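Local atomic coordinates of DUF4595 domain-containing protein (Bacteroides vulgatus, PDB entry 3TZG), a protein that is of unknown function but folds as a porin-like beta barrel, and may be distantly related to the membrane beta-barrel proteins. Residues Ile49-Met54 / Cys64-Gln69; Gly73-Ser78 / Thr97-Lys102; Arg79-Leu84 / Glu92-Thr97; Phe120-Gln125 / Thr141-Ala146; Asn168-Ala173 / Gly192-Arg197. One frame throughout, in Å; residues are numbered along the deposited sequence.

Contact 1 (Ile49-Met54 / Cys64-Gln69); sequences ITIGQM and CNVTFQ
I49 and I51 each face a partner, F68 and V66 respectively, in antiparallel hydrogen-bonded pairs. F68 N reaches I49 O at 2.8 Å, and I51 N reaches V66 O at 2.9 Å; I49 N to F68 O and V66 N to I51 O return the bonds. Between them the CA of T50 approaches V66 O at 3.4 Å, a CA-H...O contact.

Apolar packing occupies the face that carries the isoleucines. I51 CB lies 3.7 Å from V66 CG1. The longer branch of I51, its CG1 anti to the carbonyl carbon (chi1 -69°), brings CD1 to the edge of the F68 ring, 3.9 Å from CE2. V66 CG2 sits over one face of that ring, offset toward the rim. F185 and Y186 of helix 181-188 touch I51 and F68 on this side.

The opposite face carries the threonine pair. The T50 and T67 side chains cross obliquely, their OG1 atoms sharing a weak hydrogen bond of 3.4 Å. Past the end of the strand, in the loop, Q53 bends to lay its amide beside C64, and its NE2 bonds to M54 O.

C64 and N65 both oppose R81, a classic bulge beside this hairpin of strands 48-51 and 63-71, part of the beta-barrel wall.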
# COMPACT_ATOMS: atom_id res chain seq x y z
N ILE A 49 -15.83 5.11 -3.33
CA ILE A 49 -15.43 4.14 -2.32
C ILE A 49 -14.91 4.97 -1.17
O ILE A 49 -14.03 5.80 -1.38
CB ILE A 49 -14.41 3.08 -2.82
CG1 ILE A 49 -14.93 2.34 -4.08
CG2 ILE A 49 -14.07 2.08 -1.69
CD1 ILE A 49 -13.94 1.45 -4.73
N THR A 50 -15.49 4.81 0.03
CA THR A 50 -15.06 5.57 1.19
C THR A 50 -14.61 4.61 2.23
O THR A 50 -15.37 3.70 2.59
CB THR A 50 -16.16 6.51 1.72
OG1 THR A 50 -16.56 7.41 0.68
CG2 THR A 50 -15.70 7.33 2.94
N ILE A 51 -13.37 4.79 2.71
CA ILE A 51 -12.77 3.96 3.75
C ILE A 51 -12.68 4.81 5.05
O ILE A 51 -12.09 5.89 5.01
CB ILE A 51 -11.41 3.40 3.27
CG1 ILE A 51 -11.64 2.35 2.14
CG2 ILE A 51 -10.65 2.78 4.44
CD1 ILE A 51 -10.44 1.94 1.28
N GLY A 52 -13.31 4.34 6.14
CA GLY A 52 -13.36 5.02 7.45
C GLY A 52 -12.04 5.24 8.19
O GLY A 52 -10.97 5.33 7.56
N GLN A 53 -12.11 5.32 9.56
CA GLN A 53 -10.96 5.59 10.47
C GLN A 53 -9.93 4.41 10.54
O GLN A 53 -10.33 3.25 10.61
CB GLN A 53 -11.50 5.87 11.91
CG GLN A 53 -10.44 6.22 12.99
CD GLN A 53 -9.85 7.62 12.91
OE1 GLN A 53 -10.56 8.62 12.75
NE2 GLN A 53 -8.55 7.72 13.13
N MSE A 54 -8.61 4.76 10.57
CA MSE A 54 -7.46 3.84 10.73
C MSE A 54 -6.43 4.48 11.72
O MSE A 54 -6.48 5.69 11.92
CB MSE A 54 -6.80 3.51 9.37
CG MSE A 54 -5.62 2.52 9.46
SE MSE A 54 -6.04 0.58 9.67
CE MSE A 54 -6.48 0.44 11.62
N CYS A 64 -7.59 9.20 8.91
CA CYS A 64 -8.91 9.47 9.49
C CYS A 64 -10.02 8.98 8.53
O CYS A 64 -11.09 8.58 9.00
CB CYS A 64 -9.07 10.95 9.84
SG CYS A 64 -7.85 11.59 11.03
N ASN A 65 -9.77 9.02 7.19
CA ASN A 65 -10.66 8.58 6.10
C ASN A 65 -10.05 8.88 4.73
O ASN A 65 -9.19 9.75 4.61
CB ASN A 65 -12.07 9.21 6.17
CG ASN A 65 -12.13 10.69 5.91
OD1 ASN A 65 -12.14 11.16 4.75
ND2 ASN A 65 -12.25 11.46 6.99
N VAL A 66 -10.56 8.21 3.69
CA VAL A 66 -10.18 8.41 2.29
C VAL A 66 -11.42 8.14 1.42
O VAL A 66 -12.16 7.19 1.66
CB VAL A 66 -8.93 7.59 1.84
CG1 VAL A 66 -9.08 6.09 2.11
CG2 VAL A 66 -8.58 7.85 0.38
N THR A 67 -11.67 9.00 0.43
CA THR A 67 -12.74 8.79 -0.53
C THR A 67 -12.07 8.71 -1.88
O THR A 67 -11.28 9.58 -2.23
CB THR A 67 -13.84 9.88 -0.41
OG1 THR A 67 -14.30 9.93 0.94
CG2 THR A 67 -15.02 9.63 -1.37
N PHE A 68 -12.30 7.61 -2.61
CA PHE A 68 -11.77 7.38 -3.95
C PHE A 68 -12.82 7.64 -4.99
O PHE A 68 -13.96 7.18 -4.83
CB PHE A 68 -11.24 5.95 -4.13
CG PHE A 68 -10.06 5.56 -3.29
CD1 PHE A 68 -8.77 5.73 -3.76
CD2 PHE A 68 -10.24 4.93 -2.06
CE1 PHE A 68 -7.67 5.33 -3.00
CE2 PHE A 68 -9.15 4.53 -1.30
CZ PHE A 68 -7.87 4.75 -1.77
N GLN A 69 -12.45 8.32 -6.07
CA GLN A 69 -13.34 8.57 -7.19
C GLN A 69 -13.00 7.57 -8.27
O GLN A 69 -11.85 7.54 -8.74
CB GLN A 69 -13.24 10.03 -7.68
CG GLN A 69 -14.51 10.54 -8.34
CD GLN A 69 -15.63 10.70 -7.34
OE1 GLN A 69 -15.42 11.08 -6.16
NE2 GLN A 69 -16.85 10.43 -7.81

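Contact 2 (Gly73-Ser78 / Thr97-Lys102); sequences GKARES and TVYDYK
S78 and T97 satisfy each other's backbone: S78 N reaches T97 O at 2.8 Å, and T97 N returns a bond to S78 O. Two residues on along each strand, Y99 N bonds to R76 O, approaching from well above the carbonyl plane (56° out of it).

Side-chain hydroxyls satisfy further acceptors. Y101 OH donates to A75 O at 2.7 Å, lying in the carbonyl plane, and is also hydrogen-bonded to Y186 OH. S78 OG and Y99 OH are linked at 3.1 Å, while T97 OG1 bonds to S110 OG. The R76 guanidinium is shared out: NE goes to G71 O, NH2 makes a weak bond to K72 O, and NH1 donates to a water (3.0 Å) that in turn donates to Y99 O.

K74 meets the Y101 ring. Its extended chain sets CD over the centre of one face, 3.9 Å from the centroid, in a CH-pi contact, and NZ makes an off-centre cation-pi contact. The R76 guanidinium stands nearly perpendicular to the same ring (88°), with NH1 near CD2.

This is one end of the antiparallel hairpin 74-85/90-102, a piece of barrel wall whose tyrosines meet helix 181-188: Y99 stacks on Y186.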
# COMPACT_ATOMS: atom_id res chain seq x y z
N GLY A 73 -13.73 2.09 -14.43
CA GLY A 73 -13.19 0.93 -13.72
C GLY A 73 -11.91 1.09 -12.94
O GLY A 73 -11.34 0.08 -12.51
N LYS A 74 -11.44 2.33 -12.71
CA LYS A 74 -10.20 2.61 -11.95
C LYS A 74 -10.30 3.84 -11.09
O LYS A 74 -10.95 4.81 -11.50
CB LYS A 74 -9.00 2.83 -12.90
CG LYS A 74 -8.67 1.73 -13.88
CD LYS A 74 -7.56 2.21 -14.77
CE LYS A 74 -7.12 1.17 -15.75
NZ LYS A 74 -6.03 1.68 -16.61
N ALA A 75 -9.60 3.86 -9.95
CA ALA A 75 -9.53 5.10 -9.16
C ALA A 75 -8.82 6.18 -10.01
O ALA A 75 -7.78 5.90 -10.62
CB ALA A 75 -8.82 4.89 -7.84
N ARG A 76 -9.44 7.36 -10.12
CA ARG A 76 -8.90 8.43 -10.93
C ARG A 76 -8.28 9.52 -10.05
O ARG A 76 -7.35 10.21 -10.49
CB ARG A 76 -9.99 9.01 -11.83
CG ARG A 76 -10.57 7.97 -12.79
CD ARG A 76 -9.52 7.43 -13.73
NE ARG A 76 -10.02 6.31 -14.51
CZ ARG A 76 -9.35 5.72 -15.49
NH1 ARG A 76 -8.13 6.14 -15.81
NH2 ARG A 76 -9.89 4.72 -16.16
N GLU A 77 -8.77 9.65 -8.81
CA GLU A 77 -8.36 10.65 -7.82
C GLU A 77 -8.91 10.29 -6.44
O GLU A 77 -9.90 9.56 -6.36
CB GLU A 77 -8.86 12.03 -8.25
CG GLU A 77 -10.34 12.04 -8.52
CD GLU A 77 -10.91 13.31 -9.08
OE1 GLU A 77 -11.13 14.25 -8.28
OE2 GLU A 77 -11.28 13.31 -10.27
N SER A 78 -8.29 10.80 -5.36
CA SER A 78 -8.74 10.54 -3.98
C SER A 78 -8.47 11.73 -3.06
O SER A 78 -7.57 12.54 -3.35
CB SER A 78 -8.07 9.30 -3.39
OG SER A 78 -6.74 9.58 -2.97
N THR A 97 -4.97 13.47 -3.98
CA THR A 97 -4.21 12.60 -4.86
C THR A 97 -4.93 12.37 -6.19
O THR A 97 -6.17 12.35 -6.23
CB THR A 97 -3.98 11.26 -4.13
OG1 THR A 97 -3.19 11.53 -2.98
CG2 THR A 97 -3.24 10.25 -4.99
N VAL A 98 -4.12 12.19 -7.25
CA VAL A 98 -4.56 11.85 -8.60
C VAL A 98 -3.76 10.63 -9.07
O VAL A 98 -2.57 10.50 -8.80
CB VAL A 98 -4.50 13.03 -9.61
CG1 VAL A 98 -5.57 14.06 -9.29
CG2 VAL A 98 -3.10 13.67 -9.68
N TYR A 99 -4.46 9.70 -9.73
CA TYR A 99 -3.93 8.44 -10.29
C TYR A 99 -3.95 8.53 -11.84
O TYR A 99 -5.00 8.82 -12.41
CB TYR A 99 -4.77 7.23 -9.76
CG TYR A 99 -4.87 7.19 -8.25
CD1 TYR A 99 -3.83 6.70 -7.47
CD2 TYR A 99 -6.00 7.66 -7.59
CE1 TYR A 99 -3.89 6.72 -6.08
CE2 TYR A 99 -6.09 7.65 -6.19
CZ TYR A 99 -5.02 7.20 -5.44
OH TYR A 99 -5.06 7.21 -4.06
N ASP A 100 -2.78 8.39 -12.49
CA ASP A 100 -2.66 8.43 -13.96
C ASP A 100 -1.99 7.18 -14.46
O ASP A 100 -1.04 6.68 -13.84
CB ASP A 100 -1.93 9.66 -14.44
CG ASP A 100 -2.77 10.90 -14.24
OD1 ASP A 100 -3.57 11.24 -15.15
OD2 ASP A 100 -2.63 11.54 -13.17
N TYR A 101 -2.52 6.67 -15.59
CA TYR A 101 -2.14 5.40 -16.20
C TYR A 101 -1.70 5.62 -17.62
O TYR A 101 -2.42 6.27 -18.35
CB TYR A 101 -3.34 4.43 -16.15
CG TYR A 101 -3.98 4.36 -14.78
CD1 TYR A 101 -3.52 3.47 -13.82
CD2 TYR A 101 -5.03 5.21 -14.44
CE1 TYR A 101 -4.12 3.40 -12.56
CE2 TYR A 101 -5.60 5.17 -13.17
CZ TYR A 101 -5.17 4.24 -12.24
OH TYR A 101 -5.71 4.21 -10.99
N LYS A 102 -0.50 5.12 -17.99
CA LYS A 102 0.13 5.23 -19.32
C LYS A 102 0.72 3.85 -19.63
O LYS A 102 1.78 3.48 -19.13
CB LYS A 102 1.17 6.37 -19.35
CG LYS A 102 1.47 6.94 -20.72
CD LYS A 102 2.53 8.08 -20.69
CE LYS A 102 2.08 9.36 -19.99
NZ LYS A 102 3.14 10.43 -19.98
O HOH W 1 -6.52 8.45 -14.70

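Contact 3 (Arg79-Leu84 / Glu92-Thr97); sequences RARCML and EADKQT
A80 and C82 pair with K95 and A93 along the well-packed side of this contact. The backbone closes it: K95 N reaches A80 O at 2.8 Å, A93 N reaches C82 O, and A80 N and C82 N bond back to K95 O and A93 O. On this face small side chains pack closely, with L84 CB resting 4.1 Å from A93 CB and A80 CB equally near K95 CB. The extended K95 chain carries its amine away to a salt bridge with D182.

The other face is more exposed and is held by charge, in a network of R79, R81, E92 and D94. R81 bends at chi3 (-66°) and thereby presents NH2 to D94 OD2 at 2.8 Å, on the syn lone pair of that oxygen. The second D94 oxygen, OD1, makes a salt bridge to R79 NE at 3.6 Å. E92 OE2 lies well out of the R81 guanidinium plane, in a long salt bridge of 3.9 Å to R81 NH1, so only the charges attract. Beside R79, and pointing the same way, the Q96 amide sets NE2 over the centre of the guanidinium face, as packing and not as a bond. The selenium of selenomethionine M83 lies against E92 CB.

Strand 63-71 pairs with 79-84 on one side and strand 105-114 with 92-97 on the other, while L121 of strand 120-130 packs on L84 and A93.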
# COMPACT_ATOMS: atom_id res chain seq x y z
N ARG A 79 -9.25 11.84 -1.96
CA ARG A 79 -9.06 12.85 -0.93
C ARG A 79 -9.08 12.15 0.41
O ARG A 79 -9.99 11.35 0.68
CB ARG A 79 -10.07 14.00 -1.00
CG ARG A 79 -9.57 15.17 -0.16
CD ARG A 79 -10.17 16.51 -0.48
NE ARG A 79 -9.39 17.51 0.25
CZ ARG A 79 -9.58 18.82 0.15
NH1 ARG A 79 -10.53 19.31 -0.64
NH2 ARG A 79 -8.81 19.66 0.84
N ALA A 80 -8.07 12.44 1.25
CA ALA A 80 -7.93 11.82 2.55
C ALA A 80 -7.64 12.83 3.63
O ALA A 80 -7.02 13.87 3.39
CB ALA A 80 -6.81 10.81 2.51
N ARG A 81 -8.10 12.51 4.84
CA ARG A 81 -7.80 13.27 6.04
C ARG A 81 -6.89 12.39 6.85
O ARG A 81 -7.21 11.23 7.07
CB ARG A 81 -9.06 13.73 6.79
CG ARG A 81 -8.70 14.52 8.04
CD ARG A 81 -9.78 15.50 8.44
NE ARG A 81 -9.92 16.55 7.43
CZ ARG A 81 -10.79 17.55 7.51
NH1 ARG A 81 -11.59 17.66 8.56
NH2 ARG A 81 -10.85 18.45 6.54
N CYS A 82 -5.73 12.91 7.24
CA CYS A 82 -4.74 12.12 7.96
C CYS A 82 -3.91 12.99 8.88
O CYS A 82 -3.97 14.21 8.82
CB CYS A 82 -3.85 11.39 6.97
SG CYS A 82 -2.92 12.48 5.88
N MSE A 83 -3.10 12.33 9.71
CA MSE A 83 -2.11 12.94 10.59
C MSE A 83 -0.81 12.86 9.86
O MSE A 83 -0.51 11.81 9.30
CB MSE A 83 -2.07 12.23 11.94
CG MSE A 83 -3.41 12.23 12.67
SE MSE A 83 -4.13 14.04 13.03
CE MSE A 83 -2.56 14.90 13.94
N LEU A 84 -0.07 13.95 9.77
CA LEU A 84 1.19 13.91 9.05
C LEU A 84 2.32 14.38 9.93
O LEU A 84 2.28 15.50 10.44
CB LEU A 84 1.12 14.75 7.75
CG LEU A 84 2.32 14.67 6.79
CD1 LEU A 84 2.24 13.46 5.93
CD2 LEU A 84 2.37 15.87 5.91
N GLU A 92 -2.72 17.82 11.41
CA GLU A 92 -3.95 17.29 10.82
C GLU A 92 -3.99 17.84 9.42
O GLU A 92 -4.18 19.05 9.22
CB GLU A 92 -5.19 17.65 11.64
CG GLU A 92 -6.46 17.06 11.05
CD GLU A 92 -7.76 17.54 11.66
OE1 GLU A 92 -7.74 18.47 12.50
OE2 GLU A 92 -8.81 17.00 11.25
N ALA A 93 -3.69 16.97 8.46
CA ALA A 93 -3.53 17.34 7.07
C ALA A 93 -4.66 16.84 6.18
O ALA A 93 -5.38 15.92 6.53
CB ALA A 93 -2.20 16.78 6.57
N ASP A 94 -4.80 17.50 5.01
CA ASP A 94 -5.68 17.12 3.93
C ASP A 94 -4.81 16.71 2.76
O ASP A 94 -3.91 17.45 2.36
CB ASP A 94 -6.68 18.22 3.55
CG ASP A 94 -8.07 17.88 4.08
OD1 ASP A 94 -8.63 16.81 3.67
OD2 ASP A 94 -8.59 18.65 4.92
N LYS A 95 -5.04 15.46 2.27
CA LYS A 95 -4.30 14.87 1.17
C LYS A 95 -5.16 14.80 -0.09
O LYS A 95 -6.26 14.25 -0.08
CB LYS A 95 -3.81 13.47 1.55
CG LYS A 95 -2.86 12.85 0.54
CD LYS A 95 -2.57 11.42 0.93
CE LYS A 95 -1.64 10.71 0.00
NZ LYS A 95 -1.27 9.37 0.50
N GLN A 96 -4.65 15.38 -1.18
CA GLN A 96 -5.27 15.36 -2.49
C GLN A 96 -4.41 14.55 -3.46
O GLN A 96 -3.26 14.91 -3.73
CB GLN A 96 -5.49 16.77 -3.01
CG GLN A 96 -6.71 17.42 -2.46
CD GLN A 96 -6.86 18.85 -2.89
OE1 GLN A 96 -5.97 19.46 -3.48
NE2 GLN A 96 -7.99 19.43 -2.57
N THR A 97 -4.97 13.47 -3.98
CA THR A 97 -4.21 12.60 -4.86
C THR A 97 -4.93 12.37 -6.19
O THR A 97 -6.17 12.35 -6.23
CB THR A 97 -3.98 11.26 -4.13
OG1 THR A 97 -3.19 11.53 -2.98
CG2 THR A 97 -3.24 10.25 -4.99

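Contact 4 (Phe120-Gln125 / Thr141-Ala146); sequences FLKKVQ and TVFTEA
K122 and E145 lie side by side, pointing the same way, across an antiparallel hairpin of the barrel wall formed by strands 120-130 and 136-145. The K122 chain leaves with CG anti to the backbone N (chi1 -157°) and turns only at its last bond, which brings NZ to E145 OE2 at 2.9 Å, nearly along the C-O axis. E145 is bent at chi2, folding its carboxylate back toward this amine. NZ also packs obliquely against F143 CD2 at 3.4 Å. A methionine in place of K122 would probably leave the E145 carboxylate without its charged mate and free to swing from the strand.

F143 and V124 again run side by side in one direction, with V124 CG1 3.7 Å from F143 CE2. The same methyl also touches T141 CG2, the two side chains crossing at a slant. On the reverse face K123 CB and T144 CB face one another at 4.0 Å, before the K123 chain extends away.

Backbone bonds join K123 with T144 and Q125 with V142, two in each pair. Near the bulge where L121 and K122 both oppose Y112, the pairing thins out: the F120 ring turns its edge to E145 O, and A146 N makes a weak bond of 3.4 Å to L121 O.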
# COMPACT_ATOMS: atom_id res chain seq x y z
N PHE A 120 0.79 24.55 2.84
CA PHE A 120 1.39 23.43 2.12
C PHE A 120 2.41 22.73 3.02
O PHE A 120 3.29 23.38 3.60
CB PHE A 120 2.05 23.92 0.82
CG PHE A 120 2.78 22.81 0.09
CD1 PHE A 120 2.07 21.88 -0.68
CD2 PHE A 120 4.16 22.67 0.20
CE1 PHE A 120 2.74 20.84 -1.32
CE2 PHE A 120 4.82 21.63 -0.45
CZ PHE A 120 4.11 20.73 -1.21
N LEU A 121 2.33 21.41 3.10
CA LEU A 121 3.21 20.64 3.98
C LEU A 121 4.15 19.69 3.24
O LEU A 121 5.30 19.52 3.69
CB LEU A 121 2.35 19.79 4.95
CG LEU A 121 1.38 20.52 5.89
CD1 LEU A 121 0.38 19.57 6.48
CD2 LEU A 121 2.11 21.22 6.99
N LYS A 122 3.65 19.00 2.19
CA LYS A 122 4.39 17.94 1.50
C LYS A 122 3.81 17.58 0.12
O LYS A 122 2.58 17.57 -0.07
CB LYS A 122 4.32 16.69 2.39
CG LYS A 122 5.39 15.66 2.19
CD LYS A 122 5.15 14.50 3.18
CE LYS A 122 5.95 13.24 2.89
NZ LYS A 122 7.42 13.46 2.96
N LYS A 123 4.70 17.25 -0.82
CA LYS A 123 4.38 16.74 -2.15
C LYS A 123 5.06 15.39 -2.33
O LYS A 123 6.25 15.27 -2.03
CB LYS A 123 4.79 17.73 -3.25
CG LYS A 123 4.12 17.48 -4.59
CD LYS A 123 4.62 18.43 -5.65
CE LYS A 123 3.86 18.20 -6.95
NZ LYS A 123 4.40 19.02 -8.08
N VAL A 124 4.31 14.37 -2.74
CA VAL A 124 4.86 13.03 -3.00
C VAL A 124 4.49 12.64 -4.43
O VAL A 124 3.33 12.79 -4.83
CB VAL A 124 4.40 11.96 -1.99
CG1 VAL A 124 5.17 10.67 -2.20
CG2 VAL A 124 4.57 12.45 -0.54
N GLN A 125 5.49 12.21 -5.22
CA GLN A 125 5.31 11.83 -6.63
C GLN A 125 5.86 10.43 -6.84
O GLN A 125 7.06 10.22 -6.71
CB GLN A 125 5.97 12.84 -7.56
CG GLN A 125 5.46 14.26 -7.40
CD GLN A 125 6.24 15.20 -8.25
OE1 GLN A 125 5.80 15.58 -9.34
NE2 GLN A 125 7.42 15.60 -7.79
N THR A 141 10.03 7.34 -6.22
CA THR A 141 9.30 8.30 -5.40
C THR A 141 10.15 9.50 -5.14
O THR A 141 11.32 9.36 -4.79
CB THR A 141 8.83 7.69 -4.09
OG1 THR A 141 8.38 6.35 -4.27
CG2 THR A 141 7.73 8.49 -3.47
N VAL A 142 9.55 10.69 -5.30
CA VAL A 142 10.16 11.97 -5.03
C VAL A 142 9.33 12.66 -3.98
O VAL A 142 8.12 12.83 -4.17
CB VAL A 142 10.33 12.84 -6.30
CG1 VAL A 142 10.96 14.20 -5.96
CG2 VAL A 142 11.16 12.11 -7.35
N PHE A 143 9.98 13.07 -2.88
CA PHE A 143 9.37 13.77 -1.75
C PHE A 143 9.83 15.21 -1.71
O PHE A 143 11.04 15.45 -1.59
CB PHE A 143 9.71 13.08 -0.42
CG PHE A 143 9.25 11.65 -0.29
CD1 PHE A 143 10.03 10.61 -0.77
CD2 PHE A 143 8.04 11.34 0.33
CE1 PHE A 143 9.61 9.28 -0.65
CE2 PHE A 143 7.61 10.02 0.46
CZ PHE A 143 8.40 9.00 -0.03
N THR A 144 8.90 16.16 -1.87
CA THR A 144 9.22 17.58 -1.76
C THR A 144 8.61 18.08 -0.45
O THR A 144 7.42 17.91 -0.21
CB THR A 144 8.77 18.38 -2.98
OG1 THR A 144 9.39 17.83 -4.14
CG2 THR A 144 9.17 19.84 -2.87
N GLU A 145 9.47 18.65 0.41
CA GLU A 145 9.07 19.18 1.70
C GLU A 145 8.70 20.65 1.54
O GLU A 145 9.02 21.25 0.52
CB GLU A 145 10.18 18.97 2.74
CG GLU A 145 10.40 17.52 3.13
CD GLU A 145 9.28 16.87 3.93
OE1 GLU A 145 8.64 17.57 4.74
OE2 GLU A 145 9.09 15.64 3.79
N ALA A 146 7.99 21.22 2.54
CA ALA A 146 7.50 22.61 2.57
C ALA A 146 8.61 23.64 2.25
O ALA A 146 8.35 24.60 1.51
CB ALA A 146 6.90 22.91 3.93

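Contact 5 (Asn168-Ala173 / Gly192-Arg197); sequences NLNLQA and GQLRNR
N168, N170 and Q172 meet L194, N196 and R197 in a loop-to-loop contact, between the loop that precedes helix 181-188 and the loop that follows it. No strand pairing is involved, and a single hydrogen bond spans the two segments: Q172, extended beyond CG, sends NE2 to N196 O at 3.3 Å.

R197 contributes the most surface. Its aliphatic part packs on N170, CG lying 3.7 Å from N170 CB, while the guanidinium and the N170 amide are almost perpendicular (81°). A bend at chi3 (57°) then carries NH1 back to N168 O, 3.0 Å away but at a poor angle; the hydrogen bond of NH1 goes to A167 O. A leucine in place of R197 would probably leave A167 O without this donor and open a gap beside N168 O.

N170 ND2 also bonds to F187 O and touches L194 CD2 (3.8 Å), the two side chains crossing at about a right angle.

N168 bonds to V10 and Y28, and A173 packs on F184 and F187, so the 168-173 loop rests on helix 181-188 and strand 23-28; N196 ND2 bonds to L133 O, in the loop between strands 120-130 and 136-145.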
# COMPACT_ATOMS: atom_id res chain seq x y z
N ASN A 168 -8.11 -13.24 -2.65
CA ASN A 168 -9.06 -12.20 -3.05
C ASN A 168 -8.41 -10.80 -3.00
O ASN A 168 -8.75 -9.94 -3.81
CB ASN A 168 -10.30 -12.26 -2.17
CG ASN A 168 -10.08 -11.81 -0.74
OD1 ASN A 168 -9.28 -12.35 0.00
ND2 ASN A 168 -10.79 -10.78 -0.34
N LEU A 169 -7.47 -10.58 -2.06
CA LEU A 169 -6.76 -9.31 -1.89
C LEU A 169 -5.47 -9.31 -2.66
O LEU A 169 -4.94 -10.37 -2.99
CB LEU A 169 -6.46 -9.04 -0.40
CG LEU A 169 -7.60 -9.06 0.63
CD1 LEU A 169 -7.05 -8.87 2.00
CD2 LEU A 169 -8.67 -8.01 0.32
N ASN A 170 -4.94 -8.09 -2.94
CA ASN A 170 -3.65 -7.94 -3.60
C ASN A 170 -2.63 -7.86 -2.50
O ASN A 170 -2.33 -6.77 -1.99
CB ASN A 170 -3.62 -6.75 -4.56
CG ASN A 170 -2.31 -6.59 -5.28
OD1 ASN A 170 -1.50 -7.52 -5.39
ND2 ASN A 170 -2.08 -5.41 -5.82
N LEU A 171 -2.11 -9.03 -2.11
CA LEU A 171 -1.19 -9.20 -0.97
C LEU A 171 0.17 -8.50 -1.16
O LEU A 171 0.85 -8.31 -0.14
CB LEU A 171 -0.99 -10.69 -0.65
CG LEU A 171 -2.32 -11.38 -0.21
CD1 LEU A 171 -2.12 -12.81 0.10
CD2 LEU A 171 -2.99 -10.64 0.96
N GLN A 172 0.52 -8.00 -2.40
CA GLN A 172 1.73 -7.21 -2.68
C GLN A 172 1.73 -5.94 -1.87
O GLN A 172 2.80 -5.39 -1.58
CB GLN A 172 1.84 -6.83 -4.16
CG GLN A 172 1.81 -7.99 -5.13
CD GLN A 172 1.53 -7.54 -6.55
OE1 GLN A 172 1.61 -6.34 -6.89
NE2 GLN A 172 1.17 -8.51 -7.40
N ALA A 173 0.51 -5.46 -1.51
CA ALA A 173 0.32 -4.25 -0.70
C ALA A 173 1.02 -4.36 0.65
O ALA A 173 1.33 -3.35 1.25
CB ALA A 173 -1.16 -3.99 -0.50
N GLY A 192 -6.45 0.20 -8.93
CA GLY A 192 -5.73 0.54 -10.16
C GLY A 192 -6.02 -0.46 -11.27
O GLY A 192 -5.57 -0.27 -12.41
N GLN A 193 -6.77 -1.55 -10.94
CA GLN A 193 -7.20 -2.64 -11.83
C GLN A 193 -5.94 -3.21 -12.55
O GLN A 193 -5.89 -3.33 -13.77
CB GLN A 193 -8.26 -2.10 -12.80
CG GLN A 193 -9.21 -3.09 -13.39
CD GLN A 193 -10.17 -2.38 -14.34
OE1 GLN A 193 -9.78 -1.58 -15.22
NE2 GLN A 193 -11.47 -2.65 -14.18
N LEU A 194 -4.94 -3.58 -11.74
CA LEU A 194 -3.66 -4.16 -12.14
C LEU A 194 -3.82 -5.50 -12.86
O LEU A 194 -4.57 -6.38 -12.42
CB LEU A 194 -2.78 -4.35 -10.91
CG LEU A 194 -1.96 -3.17 -10.38
CD1 LEU A 194 -2.76 -1.89 -10.22
CD2 LEU A 194 -1.28 -3.56 -9.08
N ARG A 195 -3.06 -5.65 -13.96
CA ARG A 195 -3.00 -6.80 -14.85
C ARG A 195 -2.55 -8.09 -14.09
O ARG A 195 -3.09 -9.17 -14.36
CB ARG A 195 -2.04 -6.45 -16.02
CG ARG A 195 -1.84 -7.50 -17.10
CD ARG A 195 -1.09 -6.96 -18.32
NE ARG A 195 -1.97 -6.58 -19.42
CZ ARG A 195 -2.39 -5.33 -19.65
NH1 ARG A 195 -1.98 -4.33 -18.88
NH2 ARG A 195 -3.19 -5.08 -20.67
N ASN A 196 -1.59 -7.99 -13.12
CA ASN A 196 -1.07 -9.15 -12.38
C ASN A 196 -1.21 -8.96 -10.87
O ASN A 196 -0.43 -8.26 -10.25
CB ASN A 196 0.39 -9.41 -12.75
CG ASN A 196 1.03 -10.66 -12.20
OD1 ASN A 196 0.82 -11.08 -11.06
ND2 ASN A 196 1.92 -11.23 -12.97
N ARG A 197 -2.16 -9.66 -10.29
CA ARG A 197 -2.50 -9.65 -8.87
C ARG A 197 -2.13 -11.06 -8.24
O ARG A 197 -2.70 -11.48 -7.23
CB ARG A 197 -4.02 -9.33 -8.80
CG ARG A 197 -4.55 -8.84 -7.47
CD ARG A 197 -6.02 -8.41 -7.53
NE ARG A 197 -6.95 -9.44 -8.01
CZ ARG A 197 -7.36 -10.49 -7.29
NH1 ARG A 197 -6.87 -10.70 -6.07
NH2 ARG A 197 -8.22 -11.35 -7.81

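How the contacts relate
Contacts 1 to 4 sample three hairpins of the barrel wall, and contact 5 the loops flanking its helix. Contacts 2 and 3 are the two ends of the same hairpin, sharing T97, with centres about 17 Å apart. Contact 1 joins both through strands 63-71 and 74-85: Q69 O lies 2.8 Å from R76 N, and C64 N 2.8 Å from R81 O, both probable hydrogen bonds. Contact 3 meets contact 4 by apolar packing, A93 CB lying 3.8 Å from L121 CD1. Contact 5 touches contact 2 where Q193 and G192 pack on G73, K74 and Y101, but its centre is about 26 Å from that of contact 4. No active site or ligand is known here.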